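Local coordinates for putative isohexenylglutaconyl-CoA hydratase (Pseudomonas aeruginosa, PDB 4ZU2), which probably hydrates isohexenylglutaconyl-CoA in the breakdown of citronellate and related terpenes, as a member of the crotonase (enoyl-CoA hydratase/isomerase) family, at residues A[15-20]-A[203-208]; A[51-56]-A[207-212]. All coordinates share one frame; numbering follows the deposited sequence.

Interaction 1. Residues A[15-20]-A[203-208]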
loop_
_atom_site.group_PDB
_atom_site.type_symbol
_atom_site.label_atom_id
_atom_site.label_comp_id
_atom_site.label_asym_id
_atom_site.label_seq_id
_atom_site.Cartn_x
_atom_site.Cartn_y
_atom_site.Cartn_z
ATOM N N GLU A 15 31.857 -11.374 -10.522
ATOM C CA GLU A 15 32.297 -10.032 -10.168
ATOM C C GLU A 15 31.584 -9.568 -8.909
ATOM O O GLU A 15 31.862 -10.070 -7.827
ATOM C CB GLU A 15 32.079 -9.043 -11.319
ATOM C CG GLU A 15 32.750 -9.412 -12.617
ATOM C CD GLU A 15 32.025 -8.809 -13.826
ATOM O OE1 GLU A 15 30.774 -8.941 -13.889
ATOM O OE2 GLU A 15 32.697 -8.198 -14.704
ATOM N N GLY A 16 30.680 -8.609 -9.039
ATOM C CA GLY A 16 29.899 -8.159 -7.906
ATOM C C GLY A 16 28.531 -8.822 -7.808
ATOM O O GLY A 16 27.797 -8.517 -6.874
ATOM N N VAL A 17 28.196 -9.729 -8.739
ATOM C CA VAL A 17 26.857 -10.347 -8.781
ATOM C C VAL A 17 26.921 -11.813 -8.380
ATOM O O VAL A 17 27.618 -12.582 -9.009
ATOM C CB VAL A 17 26.200 -10.182 -10.156
ATOM C CG1 VAL A 17 24.842 -10.809 -10.165
ATOM C CG2 VAL A 17 26.135 -8.670 -10.508
ATOM N N LEU A 18 26.265 -12.176 -7.282
ATOM C CA LEU A 18 26.197 -13.591 -6.863
ATOM C C LEU A 18 24.841 -14.168 -7.308
ATOM O O LEU A 18 23.795 -13.785 -6.789
ATOM C CB LEU A 18 26.413 -13.751 -5.361
ATOM C CG LEU A 18 26.163 -15.143 -4.728
ATOM C CD1 LEU A 18 27.038 -16.227 -5.342
ATOM C CD2 LEU A 18 26.415 -15.085 -3.243
ATOM N N ARG A 19 24.864 -15.024 -8.322
ATOM C CA ARG A 19 23.677 -15.757 -8.735
ATOM C C ARG A 19 23.497 -17.007 -7.883
ATOM O O ARG A 19 24.453 -17.739 -7.666
ATOM C CB ARG A 19 23.810 -16.194 -10.174
ATOM C CG ARG A 19 23.490 -15.107 -11.131
ATOM C CD ARG A 19 24.755 -14.605 -11.851
ATOM N NE ARG A 19 24.537 -13.525 -12.824
ATOM C CZ ARG A 19 23.600 -13.506 -13.773
ATOM N NH1 ARG A 19 22.715 -14.480 -13.932
ATOM N NH2 ARG A 19 23.529 -12.485 -14.587
ATOM N N ILE A 20 22.266 -17.270 -7.455
ATOM C CA ILE A 20 21.976 -18.386 -6.546
ATOM C C ILE A 20 20.814 -19.160 -7.123
ATOM O O ILE A 20 19.732 -18.606 -7.305
ATOM C CB ILE A 20 21.561 -17.898 -5.134
ATOM C CG1 ILE A 20 22.590 -16.903 -4.556
ATOM C CG2 ILE A 20 21.334 -19.109 -4.184
ATOM C CD1 ILE A 20 22.100 -16.162 -3.370
ATOM N N GLN A 203 21.530 -1.147 -14.479
ATOM C CA GLN A 203 21.030 -0.026 -13.681
ATOM C C GLN A 203 21.629 -0.011 -12.289
ATOM O O GLN A 203 21.942 1.040 -11.735
ATOM C CB GLN A 203 19.527 -0.086 -13.557
ATOM C CG GLN A 203 18.846 0.069 -14.885
ATOM C CD GLN A 203 17.344 -0.050 -14.776
ATOM O OE1 GLN A 203 16.813 -1.058 -14.324
ATOM N NE2 GLN A 203 16.653 0.996 -15.172
ATOM N N LEU A 204 21.783 -1.204 -11.731
ATOM C CA LEU A 204 22.269 -1.367 -10.378
ATOM C C LEU A 204 23.733 -1.009 -10.239
ATOM O O LEU A 204 24.181 -0.601 -9.155
ATOM C CB LEU A 204 22.032 -2.831 -9.964
ATOM C CG LEU A 204 22.577 -3.423 -8.667
ATOM C CD1 LEU A 204 24.048 -3.792 -8.739
ATOM C CD2 LEU A 204 22.277 -2.552 -7.489
ATOM N N ARG A 205 24.503 -1.196 -11.310
ATOM C CA ARG A 205 25.954 -0.998 -11.227
ATOM C C ARG A 205 26.326 0.500 -11.204
ATOM O O ARG A 205 27.461 0.854 -10.820
ATOM C CB ARG A 205 26.687 -1.727 -12.382
ATOM C CG ARG A 205 26.557 -3.277 -12.390
ATOM C CD ARG A 205 27.507 -3.993 -11.419
ATOM N NE ARG A 205 28.019 -5.259 -11.961
ATOM C CZ ARG A 205 28.999 -5.997 -11.414
ATOM N NH1 ARG A 205 29.617 -5.636 -10.295
ATOM N NH2 ARG A 205 29.374 -7.123 -11.997
ATOM N N ARG A 206 25.383 1.357 -11.633
ATOM C CA ARG A 206 25.474 2.803 -11.475
ATOM C C ARG A 206 25.519 3.167 -9.984
ATOM O O ARG A 206 26.063 4.194 -9.604
ATOM C CB ARG A 206 24.226 3.529 -12.033
ATOM C CG ARG A 206 23.783 3.267 -13.447
ATOM C CD ARG A 206 24.899 3.530 -14.412
ATOM N NE ARG A 206 24.514 3.233 -15.792
ATOM C CZ ARG A 206 24.777 2.087 -16.432
ATOM N NH1 ARG A 206 25.451 1.093 -15.816
ATOM N NH2 ARG A 206 24.363 1.935 -17.699
ATOM N N CYS A 207 24.927 2.308 -9.152
ATOM C CA CYS A 207 24.587 2.622 -7.771
ATOM C C CYS A 207 25.613 2.084 -6.788
ATOM O O CYS A 207 25.983 0.906 -6.829
ATOM C CB CYS A 207 23.184 2.066 -7.459
ATOM S SG CYS A 207 21.844 2.792 -8.495
ATOM N N ALA A 208 26.097 2.951 -5.904
ATOM C CA ALA A 208 27.127 2.550 -4.916
ATOM C C ALA A 208 26.590 1.548 -3.877
ATOM O O ALA A 208 25.414 1.599 -3.496
ATOM C CB ALA A 208 27.690 3.795 -4.195
#

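Interaction 2. Residues A[51-56]-A[207-212]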
loop_
_atom_site.group_PDB
_atom_site.type_symbol
_atom_site.label_atom_id
_atom_site.label_comp_id
_atom_site.label_asym_id
_atom_site.label_seq_id
_atom_site.Cartn_x
_atom_site.Cartn_y
_atom_site.Cartn_z
ATOM N N SER A 51 31.715 -5.967 -1.863
ATOM C CA SER A 51 32.069 -6.410 -3.192
ATOM C C SER A 51 30.875 -7.169 -3.814
ATOM O O SER A 51 30.714 -7.182 -5.032
ATOM C CB SER A 51 33.372 -7.228 -3.170
ATOM O OG SER A 51 33.137 -8.618 -3.066
ATOM N N VAL A 52 30.006 -7.760 -2.989
ATOM C CA VAL A 52 28.796 -8.438 -3.495
ATOM C C VAL A 52 27.618 -7.461 -3.485
ATOM O O VAL A 52 27.094 -7.136 -2.430
ATOM C CB VAL A 52 28.476 -9.676 -2.635
ATOM C CG1 VAL A 52 27.296 -10.440 -3.214
ATOM C CG2 VAL A 52 29.697 -10.596 -2.535
ATOM N N ARG A 53 27.229 -6.974 -4.659
ATOM C CA ARG A 53 26.349 -5.798 -4.792
ATOM C C ARG A 53 24.948 -6.235 -5.211
ATOM O O ARG A 53 23.990 -5.480 -5.070
ATOM C CB ARG A 53 26.884 -4.863 -5.886
ATOM C CG ARG A 53 28.291 -4.323 -5.668
ATOM C CD ARG A 53 28.851 -3.660 -6.938
ATOM N NE ARG A 53 28.099 -2.468 -7.341
ATOM C CZ ARG A 53 28.364 -1.724 -8.419
ATOM N NH1 ARG A 53 29.364 -2.025 -9.263
ATOM N NH2 ARG A 53 27.614 -0.667 -8.668
ATOM N N ALA A 54 24.842 -7.443 -5.778
ATOM C CA ALA A 54 23.545 -7.980 -6.166
ATOM C C ALA A 54 23.440 -9.516 -5.990
ATOM O O ALA A 54 24.431 -10.242 -6.017
ATOM C CB ALA A 54 23.194 -7.569 -7.568
ATOM N N LEU A 55 22.220 -9.972 -5.744
ATOM C CA LEU A 55 21.924 -11.379 -5.673
ATOM C C LEU A 55 20.810 -11.636 -6.662
ATOM O O LEU A 55 19.855 -10.850 -6.755
ATOM C CB LEU A 55 21.492 -11.811 -4.276
ATOM C CG LEU A 55 22.457 -11.378 -3.158
ATOM C CD1 LEU A 55 21.803 -11.533 -1.774
ATOM C CD2 LEU A 55 23.780 -12.127 -3.236
ATOM N N VAL A 56 20.980 -12.712 -7.431
ATOM C CA VAL A 56 19.941 -13.195 -8.328
ATOM C C VAL A 56 19.536 -14.585 -7.858
ATOM O O VAL A 56 20.350 -15.429 -7.541
ATOM C CB VAL A 56 20.387 -13.175 -9.794
ATOM C CG1 VAL A 56 19.179 -13.332 -10.689
ATOM C CG2 VAL A 56 21.100 -11.862 -10.109
ATOM N N CYS A 207 24.927 2.308 -9.152
ATOM C CA CYS A 207 24.587 2.622 -7.771
ATOM C C CYS A 207 25.613 2.084 -6.788
ATOM O O CYS A 207 25.983 0.906 -6.829
ATOM C CB CYS A 207 23.184 2.066 -7.459
ATOM S SG CYS A 207 21.844 2.792 -8.495
ATOM N N ALA A 208 26.097 2.951 -5.904
ATOM C CA ALA A 208 27.127 2.550 -4.916
ATOM C C ALA A 208 26.590 1.548 -3.877
ATOM O O ALA A 208 25.414 1.599 -3.496
ATOM C CB ALA A 208 27.690 3.795 -4.195
ATOM N N PRO A 209 27.451 0.653 -3.390
ATOM C CA PRO A 209 26.992 -0.389 -2.466
ATOM C C PRO A 209 26.726 0.034 -1.002
ATOM O O PRO A 209 25.788 -0.453 -0.383
ATOM C CB PRO A 209 28.111 -1.437 -2.531
ATOM C CG PRO A 209 29.293 -0.741 -3.120
ATOM C CD PRO A 209 28.748 0.317 -4.010
ATOM N N ASN A 210 27.540 0.897 -0.431
ATOM C CA ASN A 210 27.221 1.387 0.901
ATOM C C ASN A 210 26.011 2.312 0.883
ATOM O O ASN A 210 25.215 2.287 1.821
ATOM C CB ASN A 210 28.411 2.055 1.559
ATOM C CG ASN A 210 29.568 1.121 1.717
ATOM O OD1 ASN A 210 29.678 0.399 2.711
ATOM N ND2 ASN A 210 30.430 1.102 0.724
ATOM N N ALA A 211 25.841 3.077 -0.192
ATOM C CA ALA A 211 24.676 3.953 -0.323
ATOM C C ALA A 211 23.421 3.136 -0.416
ATOM O O ALA A 211 22.436 3.443 0.260
ATOM C CB ALA A 211 24.776 4.893 -1.582
ATOM N N ASN A 212 23.432 2.125 -1.294
ATOM C CA ASN A 212 22.268 1.259 -1.470
ATOM C C ASN A 212 21.899 0.596 -0.129
ATOM O O ASN A 212 20.746 0.614 0.290
ATOM C CB ASN A 212 22.535 0.182 -2.538
ATOM C CG ASN A 212 21.908 0.500 -3.882
ATOM O OD1 ASN A 212 21.343 1.585 -4.097
ATOM N ND2 ASN A 212 21.980 -0.468 -4.801
HETATM O O HOH W 1 25.991 -1.414 -5.707
HETATM O O HOH W 2 23.957 -2.798 -4.069
#

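Interaction 1. Residues A[15-20]-A[203-208]
Glu-15 and Arg-205 form a salt bridge, with OE1 of Glu-15 3.0 Å from NH2 of Arg-205. The carboxylate oxygen lies at the edge of the guanidinium, near its plane. The two flat groups are nearly perpendicular, 85° apart, so this is a one-oxygen contact and not a paired, side-by-side one. CB of Glu-15 also sits at that edge, 3.4 Å from NH2 of Arg-205. Val-17 covers part of one guanidinium face. Its CG2 stands 3.8 Å above the plane, offset toward the rim. With CG1 anti to the backbone N (chi1 -180°), CG2 is left as the methyl that meets the guanidinium. Beside the bridge, N of Gly-16 comes within 3.4 Å of NH1 of Arg-205, but both are donors and do not bond.

Arg-205 belongs to the C-terminal part of the helix that starts at 190. Its chain bends at chi2 and chi3 and so carries the guanidinium to the turn before strand 17-22. Behind this turn, Gly-16 is tied to Arg-53 by a backbone hydrogen bond. Glu-15 is exposed and poorly ordered, so the ion pair is probably weakly held and solvent-facing. CG2 of Val-17 adds an apolar contact to one face of the guanidinium.

Interaction 2. Residues A[51-56]-A[207-212]
The linker before helix 209-221, and the first turn of that helix, are joined here to the loop that leads into strand 54-59, an inner strand of the six-stranded sheet of the crotonase fold. Arg-53 does most of the work. Its NH2 donates to the backbone O of Cys-207 at 2.9 Å, with an N-H...O angle of 149°. The donor stands above the carbonyl plane, 42° out of it, and the oxygen is tilted 17° from the guanidinium plane. The bend of the Arg-53 chain at chi3 turns the guanidinium toward this oxygen. Water 1 bridges the same two groups. It accepts from NE of Arg-53 at 2.9 Å and donates to O of Cys-207 at 2.6 Å. CG of Arg-53 lies 4.3 Å from CB of Pro-209, in the first turn of the helix.

A second water takes a hydrogen bond from ND2 of Asn-212 and gives one to O of Arg-53. Asn-212 also bonds to Thr-140 and Leu-167 of a neighbouring subunit. Outside the two segments, NH2 of Arg-53 bonds to O of Arg-205, and NH1 to O of Trp-262. The guanidinium thus gathers three backbone carbonyls from two separate parts of the chain. Its positive charge probably strengthens these bonds and offsets the partial charges of the oxygens.

Overall arrangement
The centres of interactions 1 and 2 lie about 6 Å apart. Segments 15-20 and 51-56 come first along the chain and lead into the neighbouring parallel strands 17-22 and 54-59 of one sheet. Segments 203-208 and 207-212 come much later. They overlap at Cys-207 and Ala-208, where the chain passes from helix 190-205 to helix 209-221. Arg-53 serves both sites. The two strands are also tied directly, by a probable hydrogen bond from N of Ile-20 to O of Val-56. The helix junction is therefore held against the same end of both strands. Both sites also border the second subunit of the three-chain assembly, so this corner links sheet, late helices and subunit interface.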